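Local coordinates for Alr1585 protein (Nostoc sp., PDB 5C2I) that probably uses a bound haem to reduce hydrogen peroxide while oxidising dyes and related substrates, as other DyP-type peroxidases do, at residues F327-T340 with W404-D418. The protein carries 1 engineered substitution. Residues are numbered along the deposited sequence; the frame is centred on the assembly and turned at random.
Sequences FHSHTRKTNPRGDT and WANPQNFVQVNTGPD. With HEM (protoporphyrin IX containing Fe), chain E.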
loop_
_atom_site.group_PDB
_atom_site.type_symbol
_atom_site.label_atom_id
_atom_site.label_comp_id
_atom_site.label_asym_id
_atom_site.label_seq_id
_atom_site.Cartn_x
_atom_site.Cartn_y
_atom_site.Cartn_z
ATOM N N PHE A 327 -21.281 14.653 -32.462
ATOM C CA PHE A 327 -21.084 13.598 -33.446
ATOM C C PHE A 327 -19.617 13.201 -33.627
ATOM O O PHE A 327 -19.310 12.090 -34.026
ATOM C CB PHE A 327 -21.668 14.034 -34.806
ATOM C CG PHE A 327 -23.181 14.018 -34.868
ATOM C CD1 PHE A 327 -23.882 12.843 -34.685
ATOM C CD2 PHE A 327 -23.885 15.158 -35.276
ATOM C CE1 PHE A 327 -25.274 12.814 -34.804
ATOM C CE2 PHE A 327 -25.257 15.136 -35.431
ATOM C CZ PHE A 327 -25.956 13.956 -35.197
ATOM N N HIS A 328 -18.707 14.110 -33.329
ATOM C CA HIS A 328 -17.304 13.793 -33.496
ATOM C C HIS A 328 -16.649 13.041 -32.338
ATOM O O HIS A 328 -15.526 12.600 -32.496
ATOM C CB HIS A 328 -16.496 15.078 -33.790
ATOM C CG HIS A 328 -16.486 16.033 -32.640
ATOM N ND1 HIS A 328 -17.168 17.221 -32.645
ATOM C CD2 HIS A 328 -15.877 15.960 -31.439
ATOM C CE1 HIS A 328 -16.978 17.845 -31.494
ATOM N NE2 HIS A 328 -16.206 17.095 -30.745
ATOM N N SER A 329 -17.310 12.953 -31.174
ATOM C CA SER A 329 -16.697 12.370 -30.010
ATOM C C SER A 329 -16.331 10.927 -30.309
ATOM O O SER A 329 -17.073 10.221 -30.997
ATOM C CB SER A 329 -17.616 12.466 -28.792
ATOM O OG SER A 329 -17.954 13.818 -28.488
ATOM N N HIS A 330 -15.184 10.509 -29.799
ATOM C CA HIS A 330 -14.674 9.163 -30.092
ATOM C C HIS A 330 -15.726 8.031 -29.956
ATOM O O HIS A 330 -15.831 7.189 -30.865
ATOM C CB HIS A 330 -13.452 8.893 -29.236
ATOM C CG HIS A 330 -12.812 7.553 -29.481
ATOM N ND1 HIS A 330 -12.323 7.169 -30.711
ATOM C CD2 HIS A 330 -12.509 6.548 -28.622
ATOM C CE1 HIS A 330 -11.734 5.989 -30.597
ATOM N NE2 HIS A 330 -11.822 5.605 -29.341
ATOM N N THR A 331 -16.472 8.013 -28.856
ATOM C CA THR A 331 -17.469 6.955 -28.643
ATOM C C THR A 331 -18.572 6.973 -29.656
ATOM O O THR A 331 -19.025 5.924 -30.118
ATOM C CB THR A 331 -18.094 6.963 -27.211
ATOM O OG1 THR A 331 -18.672 8.229 -26.955
ATOM C CG2 THR A 331 -17.044 6.650 -26.150
ATOM N N ARG A 332 -18.970 8.165 -30.066
ATOM C CA ARG A 332 -20.066 8.288 -30.998
ATOM C C ARG A 332 -19.639 8.064 -32.464
ATOM O O ARG A 332 -20.444 7.601 -33.275
ATOM C CB ARG A 332 -20.729 9.666 -30.841
ATOM C CG ARG A 332 -22.074 9.782 -31.544
ATOM C CD ARG A 332 -22.922 10.899 -31.002
ATOM N NE ARG A 332 -24.241 10.880 -31.601
ATOM C CZ ARG A 332 -25.281 11.600 -31.182
ATOM N NH1 ARG A 332 -25.208 12.380 -30.110
ATOM N NH2 ARG A 332 -26.461 11.438 -31.778
ATOM N N LYS A 333 -18.376 8.361 -32.788
ATOM C CA LYS A 333 -17.803 8.030 -34.093
ATOM C C LYS A 333 -17.602 6.509 -34.264
ATOM O O LYS A 333 -17.974 5.940 -35.297
ATOM C CB LYS A 333 -16.447 8.684 -34.245
ATOM C CG LYS A 333 -16.537 10.151 -34.605
ATOM C CD LYS A 333 -16.769 10.342 -36.108
ATOM C CE LYS A 333 -16.081 11.540 -36.700
ATOM N NZ LYS A 333 -16.017 11.517 -38.189
ATOM N N THR A 334 -17.104 5.852 -33.217
ATOM C CA THR A 334 -16.760 4.446 -33.317
ATOM C C THR A 334 -17.954 3.539 -33.037
ATOM O O THR A 334 -17.975 2.398 -33.509
ATOM C CB THR A 334 -15.586 4.074 -32.397
ATOM O OG1 THR A 334 -15.925 4.376 -31.040
ATOM C CG2 THR A 334 -14.343 4.796 -32.769
ATOM N N ASN A 335 -18.929 4.020 -32.269
ATOM C CA ASN A 335 -20.155 3.303 -32.028
ATOM C C ASN A 335 -21.328 4.262 -32.084
ATOM O O ASN A 335 -21.688 4.909 -31.092
ATOM C CB ASN A 335 -20.163 2.542 -30.717
ATOM C CG ASN A 335 -21.447 1.707 -30.567
ATOM O OD1 ASN A 335 -22.349 1.784 -31.421
ATOM N ND2 ASN A 335 -21.563 0.968 -29.477
ATOM N N PRO A 336 -21.913 4.405 -33.276
ATOM C CA PRO A 336 -22.955 5.413 -33.432
ATOM C C PRO A 336 -24.267 5.096 -32.694
ATOM O O PRO A 336 -25.165 5.946 -32.688
ATOM C CB PRO A 336 -23.173 5.458 -34.969
ATOM C CG PRO A 336 -21.904 4.952 -35.558
ATOM C CD PRO A 336 -21.434 3.895 -34.576
ATOM N N ARG A 337 -24.387 3.875 -32.154
ATOM C CA ARG A 337 -25.581 3.395 -31.459
ATOM C C ARG A 337 -26.904 3.764 -32.147
ATOM O O ARG A 337 -27.880 4.179 -31.487
ATOM C CB ARG A 337 -25.593 3.874 -29.983
ATOM C CG ARG A 337 -24.343 3.431 -29.249
ATOM C CD ARG A 337 -24.404 3.692 -27.757
ATOM N NE ARG A 337 -23.131 3.301 -27.156
ATOM C CZ ARG A 337 -22.949 2.670 -25.994
ATOM N NH1 ARG A 337 -23.965 2.317 -25.210
ATOM N NH2 ARG A 337 -21.696 2.429 -25.597
ATOM N N GLY A 338 -26.927 3.641 -33.465
ATOM C CA GLY A 338 -28.116 3.961 -34.246
ATOM C C GLY A 338 -28.072 5.189 -35.130
ATOM O O GLY A 338 -28.988 5.378 -35.962
ATOM N N ASP A 339 -27.070 6.061 -34.966
ATOM C CA ASP A 339 -27.039 7.308 -35.804
ATOM C C ASP A 339 -27.103 6.977 -37.291
ATOM O O ASP A 339 -27.728 7.719 -38.050
ATOM C CB ASP A 339 -25.771 8.165 -35.583
ATOM C CG ASP A 339 -25.794 8.965 -34.311
ATOM O OD1 ASP A 339 -26.882 9.216 -33.724
ATOM O OD2 ASP A 339 -24.679 9.352 -33.868
ATOM N N THR A 340 -26.447 5.901 -37.733
ATOM C CA THR A 340 -26.410 5.605 -39.188
ATOM C C THR A 340 -27.745 5.058 -39.694
ATOM O O THR A 340 -28.133 5.287 -40.851
ATOM C CB THR A 340 -25.288 4.642 -39.621
ATOM O OG1 THR A 340 -25.593 3.298 -39.199
ATOM C CG2 THR A 340 -23.928 5.077 -39.093
ATOM N N TRP A 404 -15.600 5.762 -40.596
ATOM C CA TRP A 404 -16.237 6.446 -39.451
ATOM C C TRP A 404 -15.311 7.475 -38.792
ATOM O O TRP A 404 -15.606 8.676 -38.814
ATOM C CB TRP A 404 -16.758 5.435 -38.424
ATOM C CG TRP A 404 -17.961 4.652 -38.921
ATOM C CD1 TRP A 404 -18.662 4.847 -40.100
ATOM C CD2 TRP A 404 -18.667 3.621 -38.204
ATOM N NE1 TRP A 404 -19.706 3.959 -40.163
ATOM C CE2 TRP A 404 -19.736 3.216 -39.004
ATOM C CE3 TRP A 404 -18.483 3.012 -36.966
ATOM C CZ2 TRP A 404 -20.654 2.212 -38.592
ATOM C CZ3 TRP A 404 -19.362 1.994 -36.568
ATOM C CH2 TRP A 404 -20.427 1.608 -37.377
ATOM N N ALA A 405 -14.192 7.021 -38.254
ATOM C CA ALA A 405 -13.283 7.912 -37.546
ATOM C C ALA A 405 -12.650 9.001 -38.424
ATOM O O ALA A 405 -12.701 10.187 -38.082
ATOM C CB ALA A 405 -12.227 7.123 -36.788
ATOM N N ASN A 406 -12.071 8.622 -39.543
ATOM C CA ASN A 406 -11.351 9.577 -40.376
ATOM C C ASN A 406 -12.201 10.618 -41.104
ATOM O O ASN A 406 -11.832 11.783 -41.109
ATOM C CB ASN A 406 -10.486 8.843 -41.405
ATOM C CG ASN A 406 -9.357 8.046 -40.772
ATOM O OD1 ASN A 406 -9.076 8.145 -39.578
ATOM N ND2 ASN A 406 -8.701 7.248 -41.595
ATOM N N PRO A 407 -13.341 10.217 -41.709
ATOM C CA PRO A 407 -13.939 11.183 -42.632
ATOM C C PRO A 407 -14.597 12.388 -41.956
ATOM O O PRO A 407 -15.274 12.253 -40.923
ATOM C CB PRO A 407 -15.018 10.374 -43.347
ATOM C CG PRO A 407 -14.537 8.952 -43.265
ATOM C CD PRO A 407 -13.912 8.868 -41.900
ATOM N N GLN A 408 -14.412 13.558 -42.571
ATOM C CA GLN A 408 -15.036 14.780 -42.012
ATOM C C GLN A 408 -16.572 14.748 -42.123
ATOM O O GLN A 408 -17.227 15.439 -41.376
ATOM C CB GLN A 408 -14.456 16.058 -42.609
ATOM C CG GLN A 408 -14.829 16.232 -44.059
ATOM C CD GLN A 408 -14.638 17.649 -44.639
ATOM O OE1 GLN A 408 -13.536 18.122 -44.810
ATOM N NE2 GLN A 408 -15.743 18.288 -45.013
ATOM N N ASN A 409 -17.133 13.972 -43.062
ATOM C CA ASN A 409 -18.566 13.992 -43.294
ATOM C C ASN A 409 -19.303 12.774 -42.721
ATOM O O ASN A 409 -20.456 12.525 -43.060
ATOM C CB ASN A 409 -18.859 14.164 -44.776
ATOM C CG ASN A 409 -18.414 15.528 -45.284
ATOM O OD1 ASN A 409 -18.213 16.477 -44.492
ATOM N ND2 ASN A 409 -18.349 15.658 -46.586
ATOM N N PHE A 410 -18.664 12.086 -41.773
ATOM C CA PHE A 410 -19.369 11.054 -41.024
ATOM C C PHE A 410 -19.581 11.486 -39.567
ATOM O O PHE A 410 -18.631 11.901 -38.917
ATOM C CB PHE A 410 -18.612 9.707 -41.031
ATOM C CG PHE A 410 -19.355 8.627 -40.274
ATOM C CD1 PHE A 410 -20.371 7.934 -40.890
ATOM C CD2 PHE A 410 -19.151 8.434 -38.915
ATOM C CE1 PHE A 410 -21.136 6.996 -40.188
ATOM C CE2 PHE A 410 -19.907 7.518 -38.199
ATOM C CZ PHE A 410 -20.906 6.793 -38.837
ATOM N N VAL A 411 -20.755 11.278 -38.977
ATOM C CA VAL A 411 -21.981 10.742 -39.607
ATOM C C VAL A 411 -22.725 11.798 -40.405
ATOM O O VAL A 411 -23.582 11.465 -41.215
ATOM C CB VAL A 411 -22.944 10.154 -38.522
ATOM C CG1 VAL A 411 -23.569 11.257 -37.665
ATOM C CG2 VAL A 411 -24.019 9.286 -39.179
ATOM N N GLN A 412 -22.410 13.073 -40.191
ATOM C CA GLN A 412 -23.038 14.122 -41.007
ATOM C C GLN A 412 -21.969 15.082 -41.532
ATOM O O GLN A 412 -20.824 15.095 -41.036
ATOM C CB GLN A 412 -24.195 14.799 -40.259
ATOM C CG GLN A 412 -23.862 15.558 -39.019
ATOM C CD GLN A 412 -25.019 16.475 -38.574
ATOM O OE1 GLN A 412 -26.205 16.190 -38.822
ATOM N NE2 GLN A 412 -24.672 17.582 -37.915
ATOM N N VAL A 413 -22.341 15.816 -42.573
ATOM C CA VAL A 413 -21.444 16.732 -43.233
ATOM C C VAL A 413 -20.852 17.682 -42.190
ATOM O O VAL A 413 -21.533 18.127 -41.266
ATOM C CB VAL A 413 -22.182 17.526 -44.354
ATOM C CG1 VAL A 413 -21.279 18.590 -44.936
ATOM C CG2 VAL A 413 -22.649 16.588 -45.457
ATOM N N ASN A 414 -19.557 17.936 -42.313
ATOM C CA ASN A 414 -18.809 18.842 -41.427
ATOM C C ASN A 414 -18.738 18.447 -39.959
ATOM O O ASN A 414 -18.536 19.306 -39.113
ATOM C CB ASN A 414 -19.287 20.285 -41.572
ATOM C CG ASN A 414 -19.132 20.784 -42.982
ATOM O OD1 ASN A 414 -18.166 20.449 -43.665
ATOM N ND2 ASN A 414 -20.096 21.511 -43.449
ATOM N N THR A 415 -18.896 17.160 -39.674
ATOM C CA THR A 415 -18.617 16.635 -38.333
ATOM C C THR A 415 -17.140 16.758 -37.981
ATOM O O THR A 415 -16.772 17.114 -36.850
ATOM C CB THR A 415 -19.039 15.162 -38.234
ATOM O OG1 THR A 415 -20.465 15.085 -38.453
ATOM C CG2 THR A 415 -18.676 14.579 -36.870
ATOM N N GLY A 416 -16.292 16.514 -38.982
ATOM C CA GLY A 416 -14.851 16.532 -38.786
ATOM C C GLY A 416 -14.388 15.153 -38.363
ATOM O O GLY A 416 -15.187 14.289 -38.026
ATOM N N PRO A 417 -13.072 14.938 -38.370
ATOM C CA PRO A 417 -12.542 13.662 -37.907
ATOM C C PRO A 417 -12.730 13.459 -36.405
ATOM O O PRO A 417 -12.847 14.432 -35.642
ATOM C CB PRO A 417 -11.058 13.748 -38.261
ATOM C CG PRO A 417 -10.762 15.211 -38.425
ATOM C CD PRO A 417 -12.035 15.888 -38.784
ATOM N N ASP A 418 -12.747 12.181 -35.994
ATOM C CA ASP A 418 -12.606 11.814 -34.582
ATOM C C ASP A 418 -11.356 12.538 -34.020
ATOM O O ASP A 418 -10.282 12.376 -34.584
ATOM C CB ASP A 418 -12.442 10.285 -34.545
ATOM C CG ASP A 418 -12.289 9.703 -33.158
ATOM O OD1 ASP A 418 -11.549 10.261 -32.303
ATOM O OD2 ASP A 418 -12.885 8.610 -32.969
HETATM C CHA HEM E . -13.929 3.368 -26.804
HETATM C CHB HEM E . -9.675 5.488 -25.991
HETATM C CHC HEM E . -8.080 3.880 -30.268
HETATM C CHD HEM E . -12.423 1.996 -31.144
HETATM C C1A HEM E . -12.915 4.105 -26.216
HETATM C C2A HEM E . -13.015 4.787 -24.967
HETATM C C3A HEM E . -11.821 5.379 -24.744
HETATM C C4A HEM E . -10.984 5.045 -25.832
HETATM C CMA HEM E . -11.401 6.191 -23.548
HETATM C CAA HEM E . -14.229 4.851 -24.030
HETATM C CBA HEM E . -14.385 3.740 -22.988
HETATM C CGA HEM E . -14.520 2.421 -23.698
HETATM O O1A HEM E . -15.631 2.011 -24.147
HETATM O O2A HEM E . -13.507 1.734 -23.845
HETATM C C1B HEM E . -8.869 5.180 -27.086
HETATM C C2B HEM E . -7.491 5.576 -27.208
HETATM C C3B HEM E . -7.037 5.103 -28.359
HETATM C C4B HEM E . -8.184 4.451 -28.994
HETATM C CMB HEM E . -6.734 6.345 -26.185
HETATM C CAB HEM E . -5.687 5.140 -28.976
HETATM C CBB HEM E . -4.546 5.281 -28.278
HETATM C C1C HEM E . -9.152 3.256 -30.926
HETATM C C2C HEM E . -9.157 2.813 -32.233
HETATM C C3C HEM E . -10.404 2.300 -32.483
HETATM C C4C HEM E . -11.139 2.419 -31.298
HETATM C CMC HEM E . -8.017 2.812 -33.209
HETATM C CAC HEM E . -10.956 1.747 -33.719
HETATM C CBC HEM E . -10.645 2.045 -34.956
HETATM C C1D HEM E . -13.116 2.142 -29.943
HETATM C C2D HEM E . -14.461 1.602 -29.783
HETATM C C3D HEM E . -14.904 2.016 -28.604
HETATM C C4D HEM E . -13.774 2.777 -28.029
HETATM C CMD HEM E . -15.252 0.751 -30.764
HETATM C CAD HEM E . -16.229 1.676 -27.984
HETATM C CBD HEM E . -17.360 2.621 -28.403
HETATM C CGD HEM E . -18.640 2.179 -27.773
HETATM O O1D HEM E . -19.239 3.018 -27.106
HETATM O O2D HEM E . -19.110 0.998 -27.914
HETATM N NA HEM E . -11.692 4.335 -26.773
HETATM N NB HEM E . -9.232 4.597 -28.184
HETATM N NC HEM E . -10.394 3.107 -30.381
HETATM N ND HEM E . -12.765 2.905 -28.906
HETATM FE FE HEM E . -11.064 3.751 -28.573
HETATM O O HOH W 1 -20.606 10.732 -36.241
HETATM O O HOH W 2 -18.047 18.450 -34.879
HETATM O O HOH W 3 -10.104 1.770 -27.786
#
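H330 and D418 form the His-carboxylate pair behind the haem in this DyP-type peroxidase, whose C-terminal domain has the ferredoxin-like alpha+beta fold of the family. H330 NE2 binds the haem iron at 2.1 Å, with a water as the other axial ligand. On the far edge of the ring, ND1 donates to D418 OD2 at 2.7 Å, nearly straight (168°); it meets the syn lone pair of OD2, which lies close to the imidazole plane, although the carboxylate is turned 67° from the ring. That bond fixes the ring's rotation and would probably make the imidazole a more electron-rich ligand; L420 N holds D418 OD1 in turn.

A second polar centre lies deeper in the 404-418 loop. K333, bent at chi2 (-82°) and chi3, curls its chain past D418 and puts NZ among backbone carbonyls, donating to F410 O (2.7 Å), W404 O and G416 O. An alanine here would take away NZ, the donor these three buried carbonyls share, and the loop would probably be less firmly held, having lost one of its ties to helix 330-334.

Apolar packing surrounds these bonds. P336 lays CG over the six-membered ring of W404, a CH-pi contact 4.0 Å from the centroid, while T340 CG2 meets the edge of F410 at CZ. Further along, F327 packs CD1 against V411 CG1 and CE2 against the amide of Q412, and T415 CG2 touches F327 CB at 3.7 Å. A water links the two backbones, accepting from V411 N, the nitrogen of the cis F410-V411 peptide bond, and donating to F327 O at 2.9 Å.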